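Interphotoreceptor retinoid-binding protein (PDB 1J7X) probably binds retinoids and helps carry them between the cells of the retina. Local coordinates at residues A217-Y222 / I261-S266; I172-L177 / Q225-A230; E141-D146 / S163-P168. All coordinates share one frame; numbering follows the deposited sequence.

Contact 1 (A217-Y222 / I261-S266)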
loop_
_atom_site.group_PDB
_atom_site.type_symbol
_atom_site.label_atom_id
_atom_site.label_comp_id
_atom_site.label_asym_id
_atom_site.label_seq_id
_atom_site.Cartn_x
_atom_site.Cartn_y
_atom_site.Cartn_z
ATOM N N ALA A 217 -4.837 -0.326 1.479
ATOM C CA ALA A 217 -5.233 1.039 1.852
ATOM C C ALA A 217 -4.088 2.041 1.669
ATOM O O ALA A 217 -4.323 3.175 1.316
ATOM C CB ALA A 217 -5.809 1.052 3.289
ATOM N N GLU A 218 -2.886 1.602 2.009
ATOM C CA GLU A 218 -1.700 2.455 1.824
ATOM C C GLU A 218 -1.430 2.754 0.330
ATOM O O GLU A 218 -1.183 3.846 -0.046
ATOM C CB GLU A 218 -0.481 1.759 2.471
ATOM C CG GLU A 218 -0.582 1.557 3.976
ATOM C CD GLU A 218 0.716 0.954 4.587
ATOM O OE1 GLU A 218 1.759 1.751 4.754
ATOM O OE2 GLU A 218 0.765 -0.271 4.829
ATOM N N GLU A 219 -1.620 1.696 -0.471
ATOM C CA GLU A 219 -1.449 1.820 -1.918
ATOM C C GLU A 219 -2.390 2.777 -2.477
ATOM O O GLU A 219 -2.021 3.658 -3.257
ATOM C CB GLU A 219 -1.549 0.498 -2.624
ATOM C CG GLU A 219 -0.297 -0.341 -2.488
ATOM C CD GLU A 219 -0.350 -1.693 -3.286
ATOM O OE1 GLU A 219 -1.026 -1.727 -4.334
ATOM O OE2 GLU A 219 0.334 -2.677 -2.799
ATOM N N PHE A 220 -3.644 2.685 -2.020
ATOM C CA PHE A 220 -4.725 3.648 -2.472
ATOM C C PHE A 220 -4.396 5.047 -2.107
ATOM O O PHE A 220 -4.462 5.999 -2.966
ATOM C CB PHE A 220 -6.123 3.234 -1.945
ATOM C CG PHE A 220 -7.190 4.149 -2.353
ATOM C CD1 PHE A 220 -7.804 4.026 -3.532
ATOM C CD2 PHE A 220 -7.638 5.165 -1.487
ATOM C CE1 PHE A 220 -8.746 5.035 -3.937
ATOM C CE2 PHE A 220 -8.598 6.000 -1.840
ATOM C CZ PHE A 220 -9.158 5.949 -3.052
ATOM N N ALA A 221 -4.027 5.239 -0.829
ATOM C CA ALA A 221 -3.673 6.585 -0.331
ATOM C C ALA A 221 -2.422 7.154 -1.104
ATOM O O ALA A 221 -2.348 8.332 -1.539
ATOM C CB ALA A 221 -3.364 6.611 1.178
ATOM N N TYR A 222 -1.448 6.277 -1.182
ATOM C CA TYR A 222 -0.178 6.670 -1.902
ATOM C C TYR A 222 -0.457 7.136 -3.346
ATOM O O TYR A 222 -0.021 8.218 -3.790
ATOM C CB TYR A 222 0.827 5.529 -1.878
ATOM C CG TYR A 222 2.123 5.907 -2.525
ATOM C CD1 TYR A 222 3.083 6.651 -1.860
ATOM C CD2 TYR A 222 2.318 5.594 -3.861
ATOM C CE1 TYR A 222 4.298 7.048 -2.562
ATOM C CE2 TYR A 222 3.489 6.034 -4.557
ATOM C CZ TYR A 222 4.472 6.725 -3.860
ATOM O OH TYR A 222 5.611 7.141 -4.505
ATOM N N ILE A 261 9.371 -6.989 -5.366
ATOM C CA ILE A 261 8.706 -6.166 -6.303
ATOM C C ILE A 261 9.065 -4.743 -6.139
ATOM O O ILE A 261 9.128 -4.238 -4.970
ATOM C CB ILE A 261 7.166 -6.318 -6.000
ATOM C CG1 ILE A 261 6.634 -7.614 -6.561
ATOM C CG2 ILE A 261 6.404 -5.162 -6.567
ATOM C CD1 ILE A 261 5.286 -8.027 -6.066
ATOM N N ASN A 262 9.190 -4.012 -7.213
ATOM C CA ASN A 262 9.417 -2.585 -7.156
ATOM C C ASN A 262 8.145 -1.947 -7.652
ATOM O O ASN A 262 7.482 -2.502 -8.586
ATOM C CB ASN A 262 10.650 -2.136 -8.014
ATOM C CG ASN A 262 11.911 -2.006 -7.154
ATOM O OD1 ASN A 262 11.794 -1.842 -5.891
ATOM N ND2 ASN A 262 13.056 -2.265 -7.723
ATOM N N PHE A 263 7.792 -0.835 -7.027
ATOM C CA PHE A 263 6.581 -0.130 -7.307
ATOM C C PHE A 263 6.941 1.259 -7.787
ATOM O O PHE A 263 7.466 2.119 -7.032
ATOM C CB PHE A 263 5.717 -0.082 -6.030
ATOM C CG PHE A 263 4.373 0.577 -6.179
ATOM C CD1 PHE A 263 4.260 1.982 -6.362
ATOM C CD2 PHE A 263 3.234 -0.167 -5.988
ATOM C CE1 PHE A 263 2.998 2.537 -6.243
ATOM C CE2 PHE A 263 1.952 0.370 -6.039
ATOM C CZ PHE A 263 1.836 1.759 -6.113
ATOM N N ILE A 264 6.801 1.477 -9.114
ATOM C CA ILE A 264 7.166 2.737 -9.727
ATOM C C ILE A 264 5.957 3.522 -10.096
ATOM O O ILE A 264 5.100 3.001 -10.857
ATOM C CB ILE A 264 8.098 2.475 -11.023
ATOM C CG1 ILE A 264 9.188 1.508 -10.696
ATOM C CG2 ILE A 264 8.532 3.787 -11.561
ATOM C CD1 ILE A 264 9.984 1.057 -11.931
ATOM N N ASP A 265 5.770 4.679 -9.448
ATOM C CA ASP A 265 4.552 5.442 -9.630
ATOM C C ASP A 265 4.554 6.197 -10.918
ATOM O O ASP A 265 5.552 6.155 -11.704
ATOM C CB ASP A 265 4.190 6.343 -8.475
ATOM C CG ASP A 265 5.191 7.394 -8.249
ATOM O OD1 ASP A 265 5.840 7.946 -9.291
ATOM O OD2 ASP A 265 5.356 7.729 -7.028
ATOM N N SER A 266 3.445 6.895 -11.121
ATOM C CA SER A 266 3.279 7.610 -12.391
ATOM C C SER A 266 4.256 8.795 -12.610
ATOM O O SER A 266 4.236 9.436 -13.689
ATOM C CB SER A 266 1.809 8.057 -12.553
ATOM O OG SER A 266 1.524 9.046 -11.634
#
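Y222 and D265 form the polar link between helix 216-226 and the segment 261-266. Y222 OH donates to D265 OD2 over 2.6 Å and meets this oxygen nearly along its C-O axis. The carboxylate lies at the edge of the phenol ring, with the two planes 21° apart. The other oxygen, D265 OD1, accepts from the backbone N of N267 and of D269, so both ends of the carboxylate are held. Y222 has CG anti to its backbone N (chi1 -177°), which carries the ring across to the strand.

F263 comes from the strand. Its CE1 sits 3.9 Å from both CD2 and CE2 of Y222, and the ring planes are 78° apart in an oblique pairing. This places one helix of the crotonase-like beta-beta-alpha spiral over a strand of the antiparallel sheet. W271 stacks on the Y222 ring and meets F263 edge-to-face, while F175 stacks on F263. At CE2, F263 meets E219. The glutamate is extended beyond CG and brings OE1 to the ring edge, 4.0 Å from F263 CE2. The carboxylate plane is steeply inclined to that ring.

Contact 2 (I172-L177 / Q225-A230)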
loop_
_atom_site.group_PDB
_atom_site.type_symbol
_atom_site.label_atom_id
_atom_site.label_comp_id
_atom_site.label_asym_id
_atom_site.label_seq_id
_atom_site.Cartn_x
_atom_site.Cartn_y
_atom_site.Cartn_z
ATOM N N ILE A 172 -5.289 6.294 -17.527
ATOM C CA ILE A 172 -4.265 6.908 -16.697
ATOM C C ILE A 172 -3.334 5.854 -16.161
ATOM O O ILE A 172 -3.733 4.911 -15.526
ATOM C CB ILE A 172 -4.934 7.604 -15.539
ATOM C CG1 ILE A 172 -5.934 8.620 -16.077
ATOM C CG2 ILE A 172 -3.872 8.245 -14.636
ATOM C CD1 ILE A 172 -5.267 9.752 -16.893
ATOM N N HIS A 173 -2.043 6.069 -16.311
ATOM C CA HIS A 173 -1.113 5.102 -15.798
ATOM C C HIS A 173 -1.085 5.357 -14.269
ATOM O O HIS A 173 -1.019 6.470 -13.842
ATOM C CB HIS A 173 0.287 5.413 -16.333
ATOM C CG HIS A 173 1.392 4.679 -15.637
ATOM N ND1 HIS A 173 1.527 3.322 -15.634
ATOM C CD2 HIS A 173 2.494 5.166 -15.026
ATOM C CE1 HIS A 173 2.657 2.992 -15.009
ATOM N NE2 HIS A 173 3.252 4.092 -14.635
ATOM N N LEU A 174 -1.169 4.311 -13.532
ATOM C CA LEU A 174 -1.184 4.458 -12.046
ATOM C C LEU A 174 0.181 4.150 -11.485
ATOM O O LEU A 174 0.702 4.904 -10.678
ATOM C CB LEU A 174 -2.215 3.514 -11.482
ATOM C CG LEU A 174 -3.604 3.821 -11.997
ATOM C CD1 LEU A 174 -4.573 2.692 -11.412
ATOM C CD2 LEU A 174 -4.085 5.149 -11.722
ATOM N N PHE A 175 0.729 3.033 -11.844
ATOM C CA PHE A 175 2.040 2.595 -11.391
ATOM C C PHE A 175 2.429 1.403 -12.253
ATOM O O PHE A 175 1.626 0.902 -13.062
ATOM C CB PHE A 175 2.038 2.155 -9.896
ATOM C CG PHE A 175 1.048 1.017 -9.583
ATOM C CD1 PHE A 175 -0.254 1.307 -9.348
ATOM C CD2 PHE A 175 1.460 -0.294 -9.565
ATOM C CE1 PHE A 175 -1.211 0.247 -9.088
ATOM C CE2 PHE A 175 0.603 -1.363 -9.228
ATOM C CZ PHE A 175 -0.712 -1.114 -8.990
ATOM N N THR A 176 3.670 0.982 -12.144
ATOM C CA THR A 176 4.200 -0.123 -12.773
ATOM C C THR A 176 4.869 -1.013 -11.762
ATOM O O THR A 176 5.560 -0.489 -10.914
ATOM C CB THR A 176 5.295 0.323 -13.844
ATOM O OG1 THR A 176 4.610 1.031 -14.870
ATOM C CG2 THR A 176 5.890 -0.831 -14.524
ATOM N N LEU A 177 4.604 -2.298 -11.833
ATOM C CA LEU A 177 5.173 -3.263 -10.964
ATOM C C LEU A 177 6.272 -3.961 -11.702
ATOM O O LEU A 177 6.128 -4.266 -12.910
ATOM C CB LEU A 177 4.147 -4.298 -10.543
ATOM C CG LEU A 177 3.152 -3.835 -9.503
ATOM C CD1 LEU A 177 2.493 -5.018 -8.899
ATOM C CD2 LEU A 177 3.784 -2.996 -8.393
ATOM N N GLN A 225 -2.190 10.245 -3.666
ATOM C CA GLN A 225 -1.208 11.330 -3.472
ATOM C C GLN A 225 -0.279 11.533 -4.650
ATOM O O GLN A 225 -0.021 12.635 -5.063
ATOM C CB GLN A 225 -0.404 10.988 -2.116
ATOM C CG GLN A 225 0.585 12.050 -1.786
ATOM C CD GLN A 225 1.402 11.670 -0.562
ATOM O OE1 GLN A 225 2.107 10.637 -0.595
ATOM N NE2 GLN A 225 1.154 12.366 0.561
ATOM N N SER A 226 0.246 10.454 -5.223
ATOM C CA SER A 226 1.173 10.504 -6.303
ATOM C C SER A 226 0.552 11.088 -7.604
ATOM O O SER A 226 1.222 11.698 -8.481
ATOM C CB SER A 226 1.758 9.106 -6.562
ATOM O OG SER A 226 0.787 8.214 -7.056
ATOM N N LEU A 227 -0.755 10.873 -7.724
ATOM C CA LEU A 227 -1.503 11.415 -8.845
ATOM C C LEU A 227 -1.976 12.840 -8.623
ATOM O O LEU A 227 -2.566 13.508 -9.511
ATOM C CB LEU A 227 -2.727 10.529 -9.146
ATOM C CG LEU A 227 -2.533 9.128 -9.697
ATOM C CD1 LEU A 227 -3.801 8.291 -9.512
ATOM C CD2 LEU A 227 -2.155 9.273 -11.228
ATOM N N SER A 228 -1.608 13.385 -7.492
ATOM C CA SER A 228 -2.047 14.706 -7.105
ATOM C C SER A 228 -3.571 14.789 -7.127
ATOM O O SER A 228 -4.140 15.827 -7.374
ATOM C CB SER A 228 -1.362 15.785 -8.028
ATOM O OG SER A 228 0.062 15.627 -7.904
ATOM N N ARG A 229 -4.253 13.702 -6.783
ATOM C CA ARG A 229 -5.697 13.737 -6.811
ATOM C C ARG A 229 -6.234 14.166 -5.475
ATOM O O ARG A 229 -7.303 14.788 -5.383
ATOM C CB ARG A 229 -6.207 12.353 -7.257
ATOM C CG ARG A 229 -7.782 12.233 -7.202
ATOM C CD ARG A 229 -8.389 13.229 -8.316
ATOM N NE ARG A 229 -8.752 14.417 -7.632
ATOM C CZ ARG A 229 -9.976 14.752 -7.278
ATOM N NH1 ARG A 229 -11.054 14.091 -7.699
ATOM N NH2 ARG A 229 -10.115 15.795 -6.535
ATOM N N ALA A 230 -5.649 13.674 -4.355
ATOM C CA ALA A 230 -6.102 14.079 -3.084
ATOM C C ALA A 230 -4.990 14.538 -2.131
ATOM O O ALA A 230 -3.833 14.223 -2.324
ATOM C CB ALA A 230 -6.810 12.887 -2.480
HETATM O O HOH W 1 1.049 7.350 -9.440
#
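L227 CD2 touches H173 at its backbone O, while the imidazole itself stays away from 225-230. One face of the H173 ring appears to have the backbone N of F175 above it, offset toward the rim. The F175 ring, also apart from 225-230, has L177 CG in plane at its edge. L174 and F175 both face V188, a classic beta bulge in strand 173-179.

The partner is the end of helix 216-226, where S228 leaves the helix with positive phi in a Schellman motif. S228 N bonds back to Q225 O over 3.0 Å. L227, just before S228, points its side chain at the strand and carries most of the contact. CG is anti to its own carbonyl carbon (chi1 -68°), and the two methyls divide the work. L227 CD1 lies 3.9 Å from L174 CD2. L227 CD2 lies 4.0 Å from I172 CG2, and equally far from H173 O. Both aliphatic partners cross the leucine obliquely. L166, from the loop before the strand, also packs against I172.

One residue earlier, at S226, the link is polar and runs through one water. The water donates to L174 O, the carbonyl at the bulge, over 2.8 Å. It also lies 2.5 Å from S226 OG, which is hydrogen-bonded to L223 O as well.

Contact 3 (E141-D146 / S163-P168)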
loop_
_atom_site.group_PDB
_atom_site.type_symbol
_atom_site.label_atom_id
_atom_site.label_comp_id
_atom_site.label_asym_id
_atom_site.label_seq_id
_atom_site.Cartn_x
_atom_site.Cartn_y
_atom_site.Cartn_z
ATOM N N GLU A 141 -19.400 18.676 -2.799
ATOM C CA GLU A 141 -18.450 19.390 -3.571
ATOM C C GLU A 141 -17.024 18.940 -3.133
ATOM O O GLU A 141 -16.070 19.169 -3.826
ATOM C CB GLU A 141 -18.611 20.882 -3.338
ATOM C CG GLU A 141 -19.817 21.466 -4.086
ATOM C CD GLU A 141 -19.789 21.115 -5.553
ATOM O OE1 GLU A 141 -18.692 21.022 -6.136
ATOM O OE2 GLU A 141 -20.856 20.895 -6.177
ATOM N N ASN A 142 -16.950 18.310 -1.998
ATOM C CA ASN A 142 -15.663 17.786 -1.500
ATOM C C ASN A 142 -15.933 16.435 -0.810
ATOM O O ASN A 142 -17.080 16.147 -0.382
ATOM C CB ASN A 142 -15.088 18.732 -0.467
ATOM C CG ASN A 142 -14.546 19.973 -1.085
ATOM O OD1 ASN A 142 -13.528 19.945 -1.781
ATOM N ND2 ASN A 142 -15.247 21.082 -0.848
ATOM N N LEU A 143 -14.939 15.566 -0.797
ATOM C CA LEU A 143 -15.106 14.228 -0.218
ATOM C C LEU A 143 -13.947 13.886 0.682
ATOM O O LEU A 143 -12.799 14.092 0.358
ATOM C CB LEU A 143 -15.171 13.187 -1.332
ATOM C CG LEU A 143 -15.222 11.729 -0.866
ATOM C CD1 LEU A 143 -16.574 11.481 -0.177
ATOM C CD2 LEU A 143 -15.106 10.692 -1.963
ATOM N N ILE A 144 -14.269 13.364 1.828
ATOM C CA ILE A 144 -13.296 12.897 2.817
ATOM C C ILE A 144 -13.354 11.418 2.824
ATOM O O ILE A 144 -14.392 10.881 3.179
ATOM C CB ILE A 144 -13.579 13.427 4.238
ATOM C CG1 ILE A 144 -13.299 14.943 4.287
ATOM C CG2 ILE A 144 -12.705 12.781 5.222
ATOM C CD1 ILE A 144 -13.940 15.744 3.224
ATOM N N ILE A 145 -12.284 10.716 2.503
ATOM C CA ILE A 145 -12.258 9.265 2.527
ATOM C C ILE A 145 -11.443 8.889 3.761
ATOM O O ILE A 145 -10.241 9.222 3.858
ATOM C CB ILE A 145 -11.607 8.722 1.216
ATOM C CG1 ILE A 145 -12.273 9.268 -0.040
ATOM C CG2 ILE A 145 -11.540 7.160 1.281
ATOM C CD1 ILE A 145 -11.622 8.703 -1.307
ATOM N N ASP A 146 -12.116 8.281 4.730
ATOM C CA ASP A 146 -11.540 7.931 5.989
ATOM C C ASP A 146 -10.920 6.494 5.995
ATOM O O ASP A 146 -11.634 5.519 5.973
ATOM C CB ASP A 146 -12.577 8.019 7.073
ATOM C CG ASP A 146 -11.981 7.974 8.438
ATOM O OD1 ASP A 146 -10.768 7.659 8.603
ATOM O OD2 ASP A 146 -12.721 8.308 9.398
ATOM N N SER A 163 -10.335 4.659 -10.194
ATOM C CA SER A 163 -11.009 5.101 -11.450
ATOM C C SER A 163 -12.231 5.906 -11.217
ATOM O O SER A 163 -12.626 6.688 -12.078
ATOM C CB SER A 163 -11.295 3.925 -12.329
ATOM O OG SER A 163 -10.086 3.204 -12.692
ATOM N N TYR A 164 -12.805 5.824 -10.031
ATOM C CA TYR A 164 -13.943 6.693 -9.694
ATOM C C TYR A 164 -13.553 8.139 -9.451
ATOM O O TYR A 164 -14.434 9.014 -9.317
ATOM C CB TYR A 164 -14.732 6.128 -8.464
ATOM C CG TYR A 164 -15.554 4.912 -8.782
ATOM C CD1 TYR A 164 -15.004 3.634 -8.802
ATOM C CD2 TYR A 164 -16.899 4.996 -8.912
ATOM C CE1 TYR A 164 -15.708 2.497 -9.132
ATOM C CE2 TYR A 164 -17.639 3.870 -9.316
ATOM C CZ TYR A 164 -17.076 2.639 -9.365
ATOM O OH TYR A 164 -17.849 1.525 -9.678
ATOM N N PHE A 165 -12.260 8.393 -9.365
ATOM C CA PHE A 165 -11.769 9.748 -9.100
ATOM C C PHE A 165 -10.981 10.325 -10.250
ATOM O O PHE A 165 -10.315 11.356 -10.088
ATOM C CB PHE A 165 -10.975 9.735 -7.816
ATOM C CG PHE A 165 -11.739 9.266 -6.659
ATOM C CD1 PHE A 165 -12.640 10.075 -5.999
ATOM C CD2 PHE A 165 -11.655 7.997 -6.260
ATOM C CE1 PHE A 165 -13.348 9.568 -4.949
ATOM C CE2 PHE A 165 -12.413 7.436 -5.276
ATOM C CZ PHE A 165 -13.268 8.241 -4.575
ATOM N N LEU A 166 -11.094 9.700 -11.426
ATOM C CA LEU A 166 -10.321 10.157 -12.603
ATOM C C LEU A 166 -11.273 10.340 -13.762
ATOM O O LEU A 166 -12.431 10.087 -13.595
ATOM C CB LEU A 166 -9.317 9.139 -13.021
ATOM C CG LEU A 166 -8.325 8.812 -11.927
ATOM C CD1 LEU A 166 -7.516 7.579 -12.341
ATOM C CD2 LEU A 166 -7.381 9.960 -11.721
ATOM N N ASP A 167 -10.771 10.796 -14.910
ATOM C CA ASP A 167 -11.608 11.067 -16.127
ATOM C C ASP A 167 -12.099 9.807 -16.803
ATOM O O ASP A 167 -11.314 8.951 -17.132
ATOM C CB ASP A 167 -10.806 11.886 -17.147
ATOM C CG ASP A 167 -10.766 13.381 -16.818
ATOM O OD1 ASP A 167 -10.036 14.119 -17.536
ATOM O OD2 ASP A 167 -11.469 13.904 -15.892
ATOM N N PRO A 168 -13.394 9.700 -17.034
ATOM C CA PRO A 168 -14.020 8.533 -17.661
ATOM C C PRO A 168 -13.360 8.095 -18.946
ATOM O O PRO A 168 -13.385 6.920 -19.341
ATOM C CB PRO A 168 -15.393 9.045 -17.977
ATOM C CG PRO A 168 -15.665 9.996 -16.854
ATOM C CD PRO A 168 -14.384 10.741 -16.717
#
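L143 reaches F165 from the strand with CD2. This methyl sits at the edge of the F165 ring, near its plane, 3.6 Å from F165 CE1 and 4.0 Å from F165 CZ. CG of L143 is anti to the backbone N (chi1 175°), and the side chain crosses that of F165 at about a right angle.

I144 turns to the other face of the sheet. There it packs on L288 and I295 of helix 287-296. Strand 142-146 lies in the mixed sheet between strands 108-112 and 204-209, parallel to both. The alternation thus puts helix 287-296 on one face and F165 on the other, an arrangement consistent with the beta-beta-alpha spiral of the crotonase-like clan.

I145 again faces F165. Its chain is extended to CD1 (chi2 -179°), which lies 3.7 Å from F165 CZ and 4.1 Å from F165 CE1. The methyl approaches the ring obliquely. F220, from helix 216-226, touches both I145 and F165 and extends the apolar cluster.

F165 stands in a type I turn from S163 to L166. The turn's closing bond, L166 N to S163 O, is weak at 3.4 Å. Replacing F165 by an alanine would probably open a gap in front of the strand, leaving L143 CD2 and I145 CD1 without the ring they share.

Overall arrangement
Going from the N terminus, contact 3 closes first. It returns the chain from strand 142-146, through helix 158-163, to the turn at 163-168. Contact 2 opens next at 172-177 and closes at the end of helix 216-226. Contact 1 starts on that same helix before contact 2 has closed, and ends on strand 254-265, so the two cross. Contact 3 precedes both in series. Strands 173-179 and 254-265 are neighbours in the antiparallel sheet, so contacts 1 and 2 fasten successive parts of one helix to it. Contact 3 belongs to the mixed sheet. Helix 216-226 also reaches contact 3, and the loop after helix 158-163 touches strand 173-179 at L174.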